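Local coordinates for Sn-glycerol-3-phosphate ABC transporter substrate-binding protein UspB (Mycobacterium tuberculosis, PDB 4MFI) that serves as the substrate-binding subunit of an ABC transporter, with specificity for glycerophosphocholine, at residues Q83-A88 and V98-R103; L309-K314 and V321-F326; I39-S44 and A51-L56; F387-D392 and D425-R430. All blocks are in the same frame, centred on the assembly; numbering follows the deposited sequence.

Contact 1: residues Q83-A88 and V98-R103; sequences QKFNAA and VLLDDR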
loop_
_atom_site.group_PDB
_atom_site.type_symbol
_atom_site.label_atom_id
_atom_site.label_comp_id
_atom_site.label_asym_id
_atom_site.label_seq_id
_atom_site.Cartn_x
_atom_site.Cartn_y
_atom_site.Cartn_z
ATOM N N GLN A 83 -9.427 14.786 -6.171
ATOM C CA GLN A 83 -10.236 16.005 -6.243
ATOM C C GLN A 83 -10.404 16.499 -7.676
ATOM O O GLN A 83 -11.478 16.973 -8.056
ATOM C CB GLN A 83 -9.671 17.117 -5.360
ATOM C CG GLN A 83 -9.640 16.777 -3.872
ATOM C CD GLN A 83 -10.995 16.359 -3.307
ATOM O OE1 GLN A 83 -12.047 16.677 -3.862
ATOM N NE2 GLN A 83 -10.968 15.653 -2.187
ATOM N N LYS A 84 -9.347 16.390 -8.475
ATOM C CA LYS A 84 -9.439 16.811 -9.866
ATOM C C LYS A 84 -10.449 15.931 -10.604
ATOM O O LYS A 84 -11.273 16.432 -11.381
ATOM C CB LYS A 84 -8.065 16.761 -10.534
ATOM C CG LYS A 84 -8.017 17.413 -11.909
ATOM C CD LYS A 84 -6.656 17.185 -12.559
ATOM C CE LYS A 84 -6.597 17.740 -13.975
ATOM N NZ LYS A 84 -6.721 19.223 -13.996
ATOM N N PHE A 85 -10.404 14.627 -10.333
ATOM C CA PHE A 85 -11.366 13.694 -10.911
ATOM C C PHE A 85 -12.787 14.030 -10.459
ATOM O O PHE A 85 -13.703 14.101 -11.277
ATOM C CB PHE A 85 -10.997 12.255 -10.531
ATOM C CG PHE A 85 -11.887 11.203 -11.147
ATOM C CD1 PHE A 85 -12.240 11.257 -12.489
ATOM C CD2 PHE A 85 -12.339 10.131 -10.382
ATOM C CE1 PHE A 85 -13.048 10.270 -13.050
ATOM C CE2 PHE A 85 -13.139 9.148 -10.934
ATOM C CZ PHE A 85 -13.499 9.218 -12.272
ATOM N N ASN A 86 -12.973 14.250 -9.161
ATOM C CA ASN A 86 -14.287 14.600 -8.638
ATOM C C ASN A 86 -14.895 15.799 -9.371
ATOM O O ASN A 86 -16.070 15.783 -9.755
ATOM C CB ASN A 86 -14.198 14.895 -7.141
ATOM C CG ASN A 86 -15.549 14.916 -6.483
ATOM O OD1 ASN A 86 -16.345 13.988 -6.648
ATOM N ND2 ASN A 86 -15.834 15.982 -5.754
ATOM N N ALA A 87 -14.088 16.834 -9.579
ATOM C CA ALA A 87 -14.578 18.037 -10.240
ATOM C C ALA A 87 -14.925 17.787 -11.700
ATOM O O ALA A 87 -15.869 18.374 -12.232
ATOM C CB ALA A 87 -13.566 19.159 -10.118
ATOM N N ALA A 88 -14.159 16.914 -12.349
ATOM C CA ALA A 88 -14.360 16.648 -13.770
ATOM C C ALA A 88 -15.650 15.866 -14.014
ATOM O O ALA A 88 -16.204 15.891 -15.114
ATOM C CB ALA A 88 -13.166 15.901 -14.338
ATOM N N VAL A 98 -7.377 6.874 -14.935
ATOM C CA VAL A 98 -7.103 7.692 -13.757
ATOM C C VAL A 98 -6.456 6.881 -12.636
ATOM O O VAL A 98 -6.849 5.742 -12.359
ATOM C CB VAL A 98 -8.379 8.439 -13.253
ATOM C CG1 VAL A 98 -9.473 7.449 -12.838
ATOM C CG2 VAL A 98 -8.042 9.394 -12.120
ATOM N N LEU A 99 -5.443 7.472 -12.007
ATOM C CA LEU A 99 -4.711 6.833 -10.920
ATOM C C LEU A 99 -5.412 7.075 -9.576
ATOM O O LEU A 99 -5.481 8.211 -9.096
ATOM C CB LEU A 99 -3.289 7.387 -10.879
ATOM C CG LEU A 99 -2.314 6.770 -9.875
ATOM C CD1 LEU A 99 -2.098 5.297 -10.201
ATOM C CD2 LEU A 99 -0.988 7.512 -9.894
ATOM N N LEU A 100 -5.937 6.008 -8.977
ATOM C CA LEU A 100 -6.692 6.110 -7.723
ATOM C C LEU A 100 -6.050 5.250 -6.641
ATOM O O LEU A 100 -5.701 4.088 -6.892
ATOM C CB LEU A 100 -8.142 5.673 -7.943
ATOM C CG LEU A 100 -8.944 6.524 -8.930
ATOM C CD1 LEU A 100 -10.338 5.942 -9.134
ATOM C CD2 LEU A 100 -9.036 7.966 -8.433
ATOM N N ASP A 101 -5.894 5.807 -5.439
ATOM C CA ASP A 101 -5.210 5.059 -4.381
ATOM C C ASP A 101 -6.098 4.033 -3.681
ATOM O O ASP A 101 -7.263 3.827 -4.059
ATOM C CB ASP A 101 -4.432 5.960 -3.391
ATOM C CG ASP A 101 -5.308 6.645 -2.343
ATOM O OD1 ASP A 101 -6.508 6.352 -2.206
ATOM O OD2 ASP A 101 -4.759 7.482 -1.600
ATOM N N ASP A 102 -5.534 3.398 -2.662
ATOM C CA ASP A 102 -6.197 2.312 -1.944
ATOM C C ASP A 102 -7.485 2.702 -1.220
ATOM O O ASP A 102 -8.279 1.828 -0.881
ATOM C CB ASP A 102 -5.216 1.607 -0.984
ATOM C CG ASP A 102 -4.582 2.539 0.050
ATOM O OD1 ASP A 102 -4.587 3.773 -0.126
ATOM O OD2 ASP A 102 -4.033 2.015 1.048
ATOM N N ARG A 103 -7.695 4.000 -1.002
ATOM C CA ARG A 103 -8.882 4.492 -0.307
ATOM C C ARG A 103 -9.848 5.141 -1.286
ATOM O O ARG A 103 -11.063 4.998 -1.176
ATOM C CB ARG A 103 -8.487 5.515 0.763
ATOM C CG ARG A 103 -7.457 5.004 1.761
ATOM C CD ARG A 103 -6.685 6.147 2.405
ATOM N NE ARG A 103 -6.161 7.059 1.387
ATOM C CZ ARG A 103 -6.021 8.372 1.542
ATOM N NH1 ARG A 103 -6.341 8.956 2.699
ATOM N NH2 ARG A 103 -5.560 9.107 0.534
#
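Apolar packing joins the two segments through Phe85, whose ring leaves helix 78-88 and meets Val98 and Leu100 of strand 97-101. With CG anti to the backbone N (chi1 -177°), the ring is carried outward to the sheet. Val98 sets CG1 over one ring face, while its other methyl, CG2, makes the nearest approach, 4.4 Å from Phe85 CG. Leu100 comes in obliquely, its CD2 4.4 Å from Phe85 CD2. These are loose contacts between buried groups. A long, flat phenylalanine suits the place because it can span the gap to two residues on the same side of the strand, whose branched side chains offer methyls to it. Phe108 adds an edge-to-face ring contact.

Polar bonds take over where the strand ends. Asp101 OD1 caps the turn into helix 104-110, accepting from Arg103 N at 2.9 Å, from above the carboxylate plane, and also from Trp104 N. Its other oxygen, OD2, receives Arg103 NH2 on its syn lone pair at 2.8 Å, nearly straight at 164° and in the guanidinium plane. Arg103 NE adds a weak bond to OD2. One aspartate thus grips both the backbone of the turn and the arginine, whose guanidinium Asp79 and Asp392 also hold.

Helix 78-88 packed on strand 97-101 is the second half of a beta-alpha-beta crossover from parallel strand 69-73, the building unit of the alpha/beta domains of solute-binding proteins.

Contact 2: residues L309-K314 and V321-F326; sequences LAIPAK and VNALKF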
loop_
_atom_site.group_PDB
_atom_site.type_symbol
_atom_site.label_atom_id
_atom_site.label_comp_id
_atom_site.label_asym_id
_atom_site.label_seq_id
_atom_site.Cartn_x
_atom_site.Cartn_y
_atom_site.Cartn_z
ATOM N N LEU A 309 -4.980 1.780 -11.617
ATOM C CA LEU A 309 -5.534 2.518 -12.747
ATOM C C LEU A 309 -6.979 2.109 -13.002
ATOM O O LEU A 309 -7.282 0.913 -13.111
ATOM C CB LEU A 309 -4.696 2.260 -14.003
ATOM C CG LEU A 309 -3.224 2.659 -13.928
ATOM C CD1 LEU A 309 -2.500 2.309 -15.227
ATOM C CD2 LEU A 309 -3.093 4.146 -13.625
ATOM N N ALA A 310 -7.864 3.101 -13.091
ATOM C CA ALA A 310 -9.295 2.865 -13.277
ATOM C C ALA A 310 -9.807 3.570 -14.534
ATOM O O ALA A 310 -9.175 4.500 -15.038
ATOM C CB ALA A 310 -10.069 3.358 -12.057
ATOM N N ILE A 311 -10.966 3.133 -15.015
ATOM C CA ILE A 311 -11.590 3.692 -16.209
ATOM C C ILE A 311 -12.955 4.260 -15.830
ATOM O O ILE A 311 -13.835 3.521 -15.400
ATOM C CB ILE A 311 -11.787 2.595 -17.284
ATOM C CG1 ILE A 311 -10.453 1.929 -17.633
ATOM C CG2 ILE A 311 -12.460 3.159 -18.537
ATOM C CD1 ILE A 311 -10.606 0.763 -18.610
ATOM N N PRO A 312 -13.139 5.580 -15.979
ATOM C CA PRO A 312 -14.442 6.172 -15.653
ATOM C C PRO A 312 -15.606 5.560 -16.435
ATOM O O PRO A 312 -15.466 5.187 -17.609
ATOM C CB PRO A 312 -14.258 7.640 -16.041
ATOM C CG PRO A 312 -12.787 7.878 -15.823
ATOM C CD PRO A 312 -12.138 6.607 -16.316
ATOM N N ALA A 313 -16.758 5.481 -15.775
ATOM C CA ALA A 313 -17.961 4.907 -16.367
ATOM C C ALA A 313 -18.510 5.735 -17.525
ATOM O O ALA A 313 -19.155 5.187 -18.420
ATOM C CB ALA A 313 -19.037 4.721 -15.302
ATOM N N LYS A 314 -18.278 7.047 -17.512
ATOM C CA LYS A 314 -18.898 7.910 -18.523
ATOM C C LYS A 314 -18.051 8.093 -19.790
ATOM O O LYS A 314 -17.982 9.180 -20.364
ATOM C CB LYS A 314 -19.313 9.258 -17.933
ATOM C CG LYS A 314 -18.176 10.156 -17.509
ATOM C CD LYS A 314 -18.638 11.605 -17.457
ATOM C CE LYS A 314 -19.930 11.748 -16.675
ATOM N NZ LYS A 314 -20.268 13.170 -16.398
ATOM N N VAL A 321 -12.608 0.453 -24.161
ATOM C CA VAL A 321 -11.748 -0.584 -24.705
ATOM C C VAL A 321 -10.325 -0.052 -24.878
ATOM O O VAL A 321 -9.366 -0.705 -24.472
ATOM C CB VAL A 321 -12.300 -1.115 -26.037
ATOM C CG1 VAL A 321 -11.286 -2.017 -26.725
ATOM C CG2 VAL A 321 -13.594 -1.868 -25.785
ATOM N N ASN A 322 -10.184 1.137 -25.458
ATOM C CA ASN A 322 -8.848 1.700 -25.663
ATOM C C ASN A 322 -8.136 1.992 -24.350
ATOM O O ASN A 322 -6.926 1.779 -24.221
ATOM C CB ASN A 322 -8.909 2.957 -26.530
ATOM C CG ASN A 322 -9.327 2.658 -27.951
ATOM O OD1 ASN A 322 -9.139 1.543 -28.442
ATOM N ND2 ASN A 322 -9.893 3.654 -28.626
ATOM N N ALA A 323 -8.894 2.475 -23.374
ATOM C CA ALA A 323 -8.348 2.745 -22.053
ATOM C C ALA A 323 -7.801 1.466 -21.414
ATOM O O ALA A 323 -6.712 1.473 -20.823
ATOM C CB ALA A 323 -9.402 3.393 -21.169
ATOM N N LEU A 324 -8.537 0.363 -21.546
ATOM C CA LEU A 324 -8.067 -0.900 -20.984
ATOM C C LEU A 324 -6.854 -1.449 -21.733
ATOM O O LEU A 324 -5.951 -2.018 -21.116
ATOM C CB LEU A 324 -9.180 -1.954 -20.917
ATOM C CG LEU A 324 -8.692 -3.264 -20.282
ATOM C CD1 LEU A 324 -8.256 -3.034 -18.831
ATOM C CD2 LEU A 324 -9.716 -4.370 -20.362
ATOM N N LYS A 325 -6.825 -1.282 -23.055
ATOM C CA LYS A 325 -5.636 -1.670 -23.817
ATOM C C LYS A 325 -4.400 -0.970 -23.258
ATOM O O LYS A 325 -3.333 -1.584 -23.106
ATOM C CB LYS A 325 -5.802 -1.329 -25.297
ATOM C CG LYS A 325 -6.785 -2.221 -26.029
ATOM C CD LYS A 325 -7.032 -1.706 -27.444
ATOM C CE LYS A 325 -7.959 -2.620 -28.221
ATOM N NZ LYS A 325 -8.306 -2.045 -29.550
ATOM N N PHE A 326 -4.540 0.316 -22.950
ATOM C CA PHE A 326 -3.437 1.062 -22.356
ATOM C C PHE A 326 -3.058 0.522 -20.982
ATOM O O PHE A 326 -1.882 0.251 -20.711
ATOM C CB PHE A 326 -3.773 2.552 -22.254
ATOM C CG PHE A 326 -2.686 3.364 -21.609
ATOM C CD1 PHE A 326 -1.530 3.679 -22.312
ATOM C CD2 PHE A 326 -2.809 3.788 -20.292
ATOM C CE1 PHE A 326 -0.523 4.416 -21.721
ATOM C CE2 PHE A 326 -1.803 4.530 -19.691
ATOM C CZ PHE A 326 -0.659 4.845 -20.409
#
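Ile311 points its side chain at helix 317-330 and meets it in two ways, flank against Ala323 and end against Leu324. CG1 lies anti to the carbonyl carbon (chi1 -57°) and the chain continues extended to CD1 (chi2 176°), giving the isoleucine its full length across the gap.

Along that length Ala323 is the floor. Its CB faces segment 309-314 and sits 4.0 Å from Ile311 CG1 and equally 4.0 Å from Ile311 CG2, so it fills the fork between the two branches, and Ile311 CD1 is 3.9 Å away from the same methyl. Alanine suits this spot because a single carbon lets the backbones draw close: the CA atoms of Ile311 and Ala323 are 6.7 Å apart. Val97 of the neighbouring strand 97-101 also touches Ala323.

The tip of the isoleucine then slides past to the next residue of the helix. Its CD1 lies 3.6 Å from Leu324 N and 3.8 Å from Leu324 CB. The two side chains cross at about a right angle, touching only near the base of the leucine. Leu324 has CG anti to its own N, and its branch extends on to Leu120 and Phe121 of helix 118-124, so that helix 317-330 packs on segment 309-314 and, through the leucine, on helix 118-124.

Every touching side chain is a buried hydrocarbon. Attraction is thus by dispersion and the exclusion of water, and the specificity lies in shape: a beta-branched chain against a small methyl.

Contact 3: residues I39-S44 and A51-L56; sequences IDFWSS and AAEREL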
loop_
_atom_site.group_PDB
_atom_site.type_symbol
_atom_site.label_atom_id
_atom_site.label_comp_id
_atom_site.label_asym_id
_atom_site.label_seq_id
_atom_site.Cartn_x
_atom_site.Cartn_y
_atom_site.Cartn_z
ATOM N N ILE A 39 -6.131 9.324 -25.680
ATOM C CA ILE A 39 -6.383 8.759 -24.362
ATOM C C ILE A 39 -5.779 9.680 -23.301
ATOM O O ILE A 39 -4.566 9.907 -23.293
ATOM C CB ILE A 39 -5.759 7.354 -24.246
ATOM C CG1 ILE A 39 -6.409 6.406 -25.260
ATOM C CG2 ILE A 39 -5.899 6.810 -22.825
ATOM C CD1 ILE A 39 -5.681 5.078 -25.431
ATOM N N ASP A 40 -6.619 10.218 -22.418
ATOM C CA ASP A 40 -6.152 11.120 -21.367
ATOM C C ASP A 40 -5.836 10.325 -20.104
ATOM O O ASP A 40 -6.728 9.730 -19.493
ATOM C CB ASP A 40 -7.196 12.212 -21.084
ATOM C CG ASP A 40 -7.329 13.216 -22.229
ATOM O OD1 ASP A 40 -6.289 13.648 -22.775
ATOM O OD2 ASP A 40 -8.475 13.570 -22.598
ATOM N N PHE A 41 -4.556 10.292 -19.742
ATOM C CA PHE A 41 -4.067 9.531 -18.595
ATOM C C PHE A 41 -3.710 10.513 -17.483
ATOM O O PHE A 41 -2.736 11.264 -17.590
ATOM C CB PHE A 41 -2.851 8.692 -19.015
ATOM C CG PHE A 41 -2.163 7.974 -17.884
ATOM C CD1 PHE A 41 -2.847 7.635 -16.719
ATOM C CD2 PHE A 41 -0.818 7.644 -17.986
ATOM C CE1 PHE A 41 -2.199 6.983 -15.677
ATOM C CE2 PHE A 41 -0.163 6.985 -16.951
ATOM C CZ PHE A 41 -0.856 6.652 -15.797
ATOM N N TRP A 42 -4.521 10.514 -16.429
ATOM C CA TRP A 42 -4.313 11.396 -15.284
ATOM C C TRP A 42 -3.495 10.705 -14.207
ATOM O O TRP A 42 -3.950 9.739 -13.586
ATOM C CB TRP A 42 -5.651 11.830 -14.688
ATOM C CG TRP A 42 -6.407 12.821 -15.518
ATOM C CD1 TRP A 42 -6.199 13.135 -16.834
ATOM C CD2 TRP A 42 -7.497 13.639 -15.080
ATOM N NE1 TRP A 42 -7.096 14.097 -17.237
ATOM C CE2 TRP A 42 -7.905 14.422 -16.178
ATOM C CE3 TRP A 42 -8.169 13.784 -13.862
ATOM C CZ2 TRP A 42 -8.961 15.332 -16.097
ATOM C CZ3 TRP A 42 -9.216 14.689 -13.783
ATOM C CH2 TRP A 42 -9.599 15.451 -14.892
ATOM N N SER A 43 -2.285 11.208 -13.988
ATOM C CA SER A 43 -1.371 10.628 -13.013
ATOM C C SER A 43 -0.762 11.703 -12.114
ATOM O O SER A 43 -0.650 12.867 -12.507
ATOM C CB SER A 43 -0.253 9.877 -13.739
ATOM O OG SER A 43 0.679 9.335 -12.820
ATOM N N SER A 44 -0.377 11.303 -10.908
ATOM C CA SER A 44 0.391 12.169 -10.022
ATOM C C SER A 44 1.884 11.876 -10.151
ATOM O O SER A 44 2.702 12.460 -9.441
ATOM C CB SER A 44 -0.048 11.967 -8.573
ATOM O OG SER A 44 0.015 10.595 -8.229
ATOM N N ALA A 51 9.120 10.517 -16.227
ATOM C CA ALA A 51 9.980 9.982 -17.285
ATOM C C ALA A 51 9.666 8.518 -17.604
ATOM O O ALA A 51 9.612 8.127 -18.772
ATOM C CB ALA A 51 11.455 10.149 -16.924
ATOM N N ALA A 52 9.460 7.707 -16.570
ATOM C CA ALA A 52 9.122 6.302 -16.779
ATOM C C ALA A 52 7.765 6.174 -17.459
ATOM O O ALA A 52 7.571 5.317 -18.321
ATOM C CB ALA A 52 9.136 5.551 -15.467
ATOM N N GLU A 53 6.824 7.034 -17.073
ATOM C CA GLU A 53 5.500 7.028 -17.685
ATOM C C GLU A 53 5.550 7.442 -19.158
ATOM O O GLU A 53 4.868 6.851 -20.000
ATOM C CB GLU A 53 4.538 7.915 -16.892
ATOM C CG GLU A 53 4.282 7.388 -15.486
ATOM C CD GLU A 53 3.307 8.233 -14.699
ATOM O OE1 GLU A 53 3.412 9.478 -14.768
ATOM O OE2 GLU A 53 2.436 7.652 -14.000
ATOM N N ARG A 54 6.354 8.452 -19.478
ATOM C CA ARG A 54 6.518 8.844 -20.877
ATOM C C ARG A 54 7.133 7.715 -21.707
ATOM O O ARG A 54 6.775 7.528 -22.871
ATOM C CB ARG A 54 7.347 10.120 -21.003
ATOM C CG ARG A 54 6.603 11.366 -20.543
ATOM C CD ARG A 54 7.376 12.636 -20.866
ATOM N NE ARG A 54 8.699 12.645 -20.245
ATOM C CZ ARG A 54 8.956 13.154 -19.044
ATOM N NH1 ARG A 54 7.981 13.701 -18.328
ATOM N NH2 ARG A 54 10.190 13.119 -18.560
ATOM N N GLU A 55 8.048 6.960 -21.107
ATOM C CA GLU A 55 8.646 5.821 -21.793
ATOM C C GLU A 55 7.601 4.738 -22.051
ATOM O O GLU A 55 7.543 4.169 -23.143
ATOM C CB GLU A 55 9.834 5.261 -20.994
ATOM C CG GLU A 55 10.346 3.900 -21.478
ATOM C CD GLU A 55 10.942 3.924 -22.877
ATOM O OE1 GLU A 55 11.361 5.008 -23.343
ATOM O OE2 GLU A 55 10.998 2.842 -23.512
ATOM N N LEU A 56 6.763 4.459 -21.057
ATOM C CA LEU A 56 5.719 3.452 -21.223
ATOM C C LEU A 56 4.705 3.877 -22.289
ATOM O O LEU A 56 4.235 3.052 -23.078
ATOM C CB LEU A 56 5.025 3.172 -19.891
ATOM C CG LEU A 56 5.910 2.486 -18.849
ATOM C CD1 LEU A 56 5.172 2.309 -17.529
ATOM C CD2 LEU A 56 6.416 1.146 -19.379
#
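Segments 39-44 and 51-56 come closest, CA to CA, at Ser43 and Glu53 (9.1 Å), a separation that leaves room for side chains to bridge it. The bridge is short and polar. Ser43 OG, anti to its backbone N (chi1 178°), donates to Glu53 OE2 at 2.7 Å and uses the syn lone pair of that oxygen. The same OG receives a bond from His45 N, so a compact hydroxyl is employed in both directions. Strand, helix and the following strand 69-73 form a beta-alpha-beta unit, and this bond ties its first strand to its helix. Glutamate is long enough to reach from the helix because its chain is extended beyond CG. Its buried carboxylate has further partners: His45 ND1 binds OE1 and Tyr150 OH binds OE2, an arrangement that would probably make a buried charge tolerable. Phe41, two residues before Ser43 in the strand, also borders this carboxylate. Its CZ approaches Glu53 OE2 obliquely at 3.9 Å, with ring and carboxylate planes 62° apart. Ser43 CB lies over one face of the phenylalanine ring, 3.8 Å above its plane and offset toward the rim.

Contact 4: residues F387-D392 and D425-R430; sequences FLPGGD and DRQIMR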
loop_
_atom_site.group_PDB
_atom_site.type_symbol
_atom_site.label_atom_id
_atom_site.label_comp_id
_atom_site.label_asym_id
_atom_site.label_seq_id
_atom_site.Cartn_x
_atom_site.Cartn_y
_atom_site.Cartn_z
ATOM N N PHE A 387 -12.285 1.362 2.837
ATOM C CA PHE A 387 -13.624 1.597 2.267
ATOM C C PHE A 387 -14.472 2.549 3.102
ATOM O O PHE A 387 -15.481 3.067 2.629
ATOM C CB PHE A 387 -14.404 0.285 2.134
ATOM C CG PHE A 387 -13.840 -0.693 1.126
ATOM C CD1 PHE A 387 -12.810 -0.342 0.254
ATOM C CD2 PHE A 387 -14.371 -1.972 1.043
ATOM C CE1 PHE A 387 -12.314 -1.259 -0.673
ATOM C CE2 PHE A 387 -13.889 -2.884 0.113
ATOM C CZ PHE A 387 -12.853 -2.525 -0.743
ATOM N N LEU A 388 -14.080 2.752 4.350
ATOM C CA LEU A 388 -14.848 3.561 5.286
ATOM C C LEU A 388 -14.216 4.948 5.283
ATOM O O LEU A 388 -13.025 5.082 5.560
ATOM C CB LEU A 388 -14.765 2.916 6.672
ATOM C CG LEU A 388 -15.704 3.374 7.793
ATOM C CD1 LEU A 388 -15.711 2.334 8.903
ATOM C CD2 LEU A 388 -15.323 4.754 8.338
ATOM N N PRO A 389 -15.004 5.987 4.961
ATOM C CA PRO A 389 -14.460 7.340 4.799
ATOM C C PRO A 389 -13.651 7.806 5.998
ATOM O O PRO A 389 -14.152 7.786 7.125
ATOM C CB PRO A 389 -15.717 8.207 4.643
ATOM C CG PRO A 389 -16.714 7.291 4.029
ATOM C CD PRO A 389 -16.445 5.934 4.657
ATOM N N GLY A 390 -12.405 8.200 5.743
ATOM C CA GLY A 390 -11.488 8.637 6.781
ATOM C C GLY A 390 -11.005 7.580 7.766
ATOM O O GLY A 390 -10.323 7.915 8.733
ATOM N N GLY A 391 -11.334 6.310 7.538
ATOM C CA GLY A 391 -10.993 5.279 8.502
ATOM C C GLY A 391 -9.498 5.183 8.769
ATOM O O GLY A 391 -9.059 4.988 9.914
ATOM N N ASP A 392 -8.707 5.313 7.711
ATOM C CA ASP A 392 -7.259 5.336 7.869
ATOM C C ASP A 392 -6.801 6.446 8.805
ATOM O O ASP A 392 -5.956 6.223 9.668
ATOM C CB ASP A 392 -6.563 5.471 6.514
ATOM C CG ASP A 392 -6.913 6.756 5.792
ATOM O OD1 ASP A 392 -8.112 7.106 5.739
ATOM O OD2 ASP A 392 -5.986 7.427 5.280
ATOM N N ASP A 425 -22.345 3.742 8.599
ATOM C CA ASP A 425 -23.787 3.617 8.403
ATOM C C ASP A 425 -24.391 4.822 7.679
ATOM O O ASP A 425 -25.405 4.685 6.980
ATOM C CB ASP A 425 -24.499 3.383 9.738
ATOM C CG ASP A 425 -24.148 2.047 10.358
ATOM O OD1 ASP A 425 -23.685 1.156 9.618
ATOM O OD2 ASP A 425 -24.333 1.888 11.583
ATOM N N ARG A 426 -23.780 5.995 7.824
ATOM C CA ARG A 426 -24.335 7.174 7.173
ATOM C C ARG A 426 -23.836 7.382 5.742
ATOM O O ARG A 426 -24.576 7.906 4.905
ATOM C CB ARG A 426 -24.163 8.437 8.032
ATOM C CG ARG A 426 -22.877 9.187 7.858
ATOM C CD ARG A 426 -22.828 10.406 8.789
ATOM N NE ARG A 426 -24.021 11.260 8.736
ATOM C CZ ARG A 426 -24.268 12.166 7.790
ATOM N NH1 ARG A 426 -23.432 12.327 6.772
ATOM N NH2 ARG A 426 -25.364 12.903 7.841
ATOM N N GLN A 427 -22.604 6.950 5.459
ATOM C CA GLN A 427 -21.977 7.223 4.156
ATOM C C GLN A 427 -21.972 6.055 3.186
ATOM O O GLN A 427 -22.003 6.260 1.971
ATOM C CB GLN A 427 -20.525 7.683 4.326
ATOM C CG GLN A 427 -20.337 8.930 5.165
ATOM C CD GLN A 427 -21.105 10.115 4.633
ATOM O OE1 GLN A 427 -22.111 10.521 5.208
ATOM N NE2 GLN A 427 -20.627 10.688 3.532
ATOM N N ILE A 428 -21.920 4.835 3.713
ATOM C CA ILE A 428 -21.641 3.672 2.878
ATOM C C ILE A 428 -22.799 2.699 2.797
ATOM O O ILE A 428 -23.222 2.324 1.702
ATOM C CB ILE A 428 -20.398 2.897 3.379
ATOM C CG1 ILE A 428 -19.180 3.826 3.438
ATOM C CG2 ILE A 428 -20.135 1.666 2.506
ATOM C CD1 ILE A 428 -18.841 4.508 2.118
ATOM N N MET A 429 -23.319 2.289 3.950
ATOM C CA MET A 429 -24.246 1.158 3.967
ATOM C C MET A 429 -25.528 1.379 3.162
ATOM O O MET A 429 -26.003 0.457 2.500
ATOM C CB MET A 429 -24.508 0.689 5.407
ATOM C CG MET A 429 -23.212 0.395 6.181
ATOM S SD MET A 429 -22.022 -0.700 5.313
ATOM C CE MET A 429 -22.667 -2.273 5.786
ATOM N N ARG A 430 -26.074 2.589 3.173
ATOM C CA ARG A 430 -27.289 2.825 2.389
ATOM C C ARG A 430 -27.041 2.708 0.883
ATOM O O ARG A 430 -27.908 2.279 0.122
ATOM C CB ARG A 430 -27.916 4.176 2.732
ATOM C CG ARG A 430 -29.076 4.544 1.829
ATOM C CD ARG A 430 -29.728 5.839 2.256
ATOM N NE ARG A 430 -30.728 5.622 3.300
ATOM C CZ ARG A 430 -31.483 6.585 3.821
ATOM N NH1 ARG A 430 -31.339 7.844 3.420
ATOM N NH2 ARG A 430 -32.389 6.290 4.747
#
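Pro389 lays its ring against the end of helix 409-427, overlapping Gln427 and Ile428 through CG and CD. Pro389 CG is 3.8 Å from Gln427 CB, the two side chains passing at a slant. The ring corner at CD meets the outer isoleucine chain: Pro389 CD lies 3.7 Å from Ile428 CG1. The isoleucine has CG1 anti to the carbonyl carbon (chi1 -57°), and its terminal CD1 reaches on to Phe387 O at 3.7 Å, a van der Waals contact. Beyond CB, Gln427 bends at chi2, and its OE1 takes a weak bond from Arg426 NH1; its aliphatic base meets the proline.

Phe387 sends its ring elsewhere, to stack on Phe106. Residue types follow from the turn: Leu388 to Gly391 is a type II beta turn closed by Gly391 N to Leu388 O at 2.9 Å. The proline ring restricts phi to about the value (-53°) the second position needs, and Gly390 readily takes the positive phi (68°) of the third.

Gly390 is also the N-cap of helix 391-405. The contact thus sets a Pro-Gly turn at the start of that helix against the C-terminal end of helix 409-427, where the open ends of a helical hairpin come together.

Contacts 1, 2 and 3 share one mixed sheet, in which strand 97-101 lies between 39-43 and 307-310. Leu99 N to Trp42 O (3.1 Å) joins contact 1 to contact 3, and Val98 O to Ala310 N (2.9 Å) joins it to contact 2; both are probable hydrogen bonds. Contacts 2 and 3 meet through aromatic rings, with Phe326 CE2 3.7 Å from Phe41 CD2. Contact 4 stands apart, its centre about 31 Å from that of contact 3, but the salt bridge Arg103 NH1 to Asp392 OD2 (3.0 Å) links it to contact 1. In this family the ligand typically binds between two alpha/beta lobes.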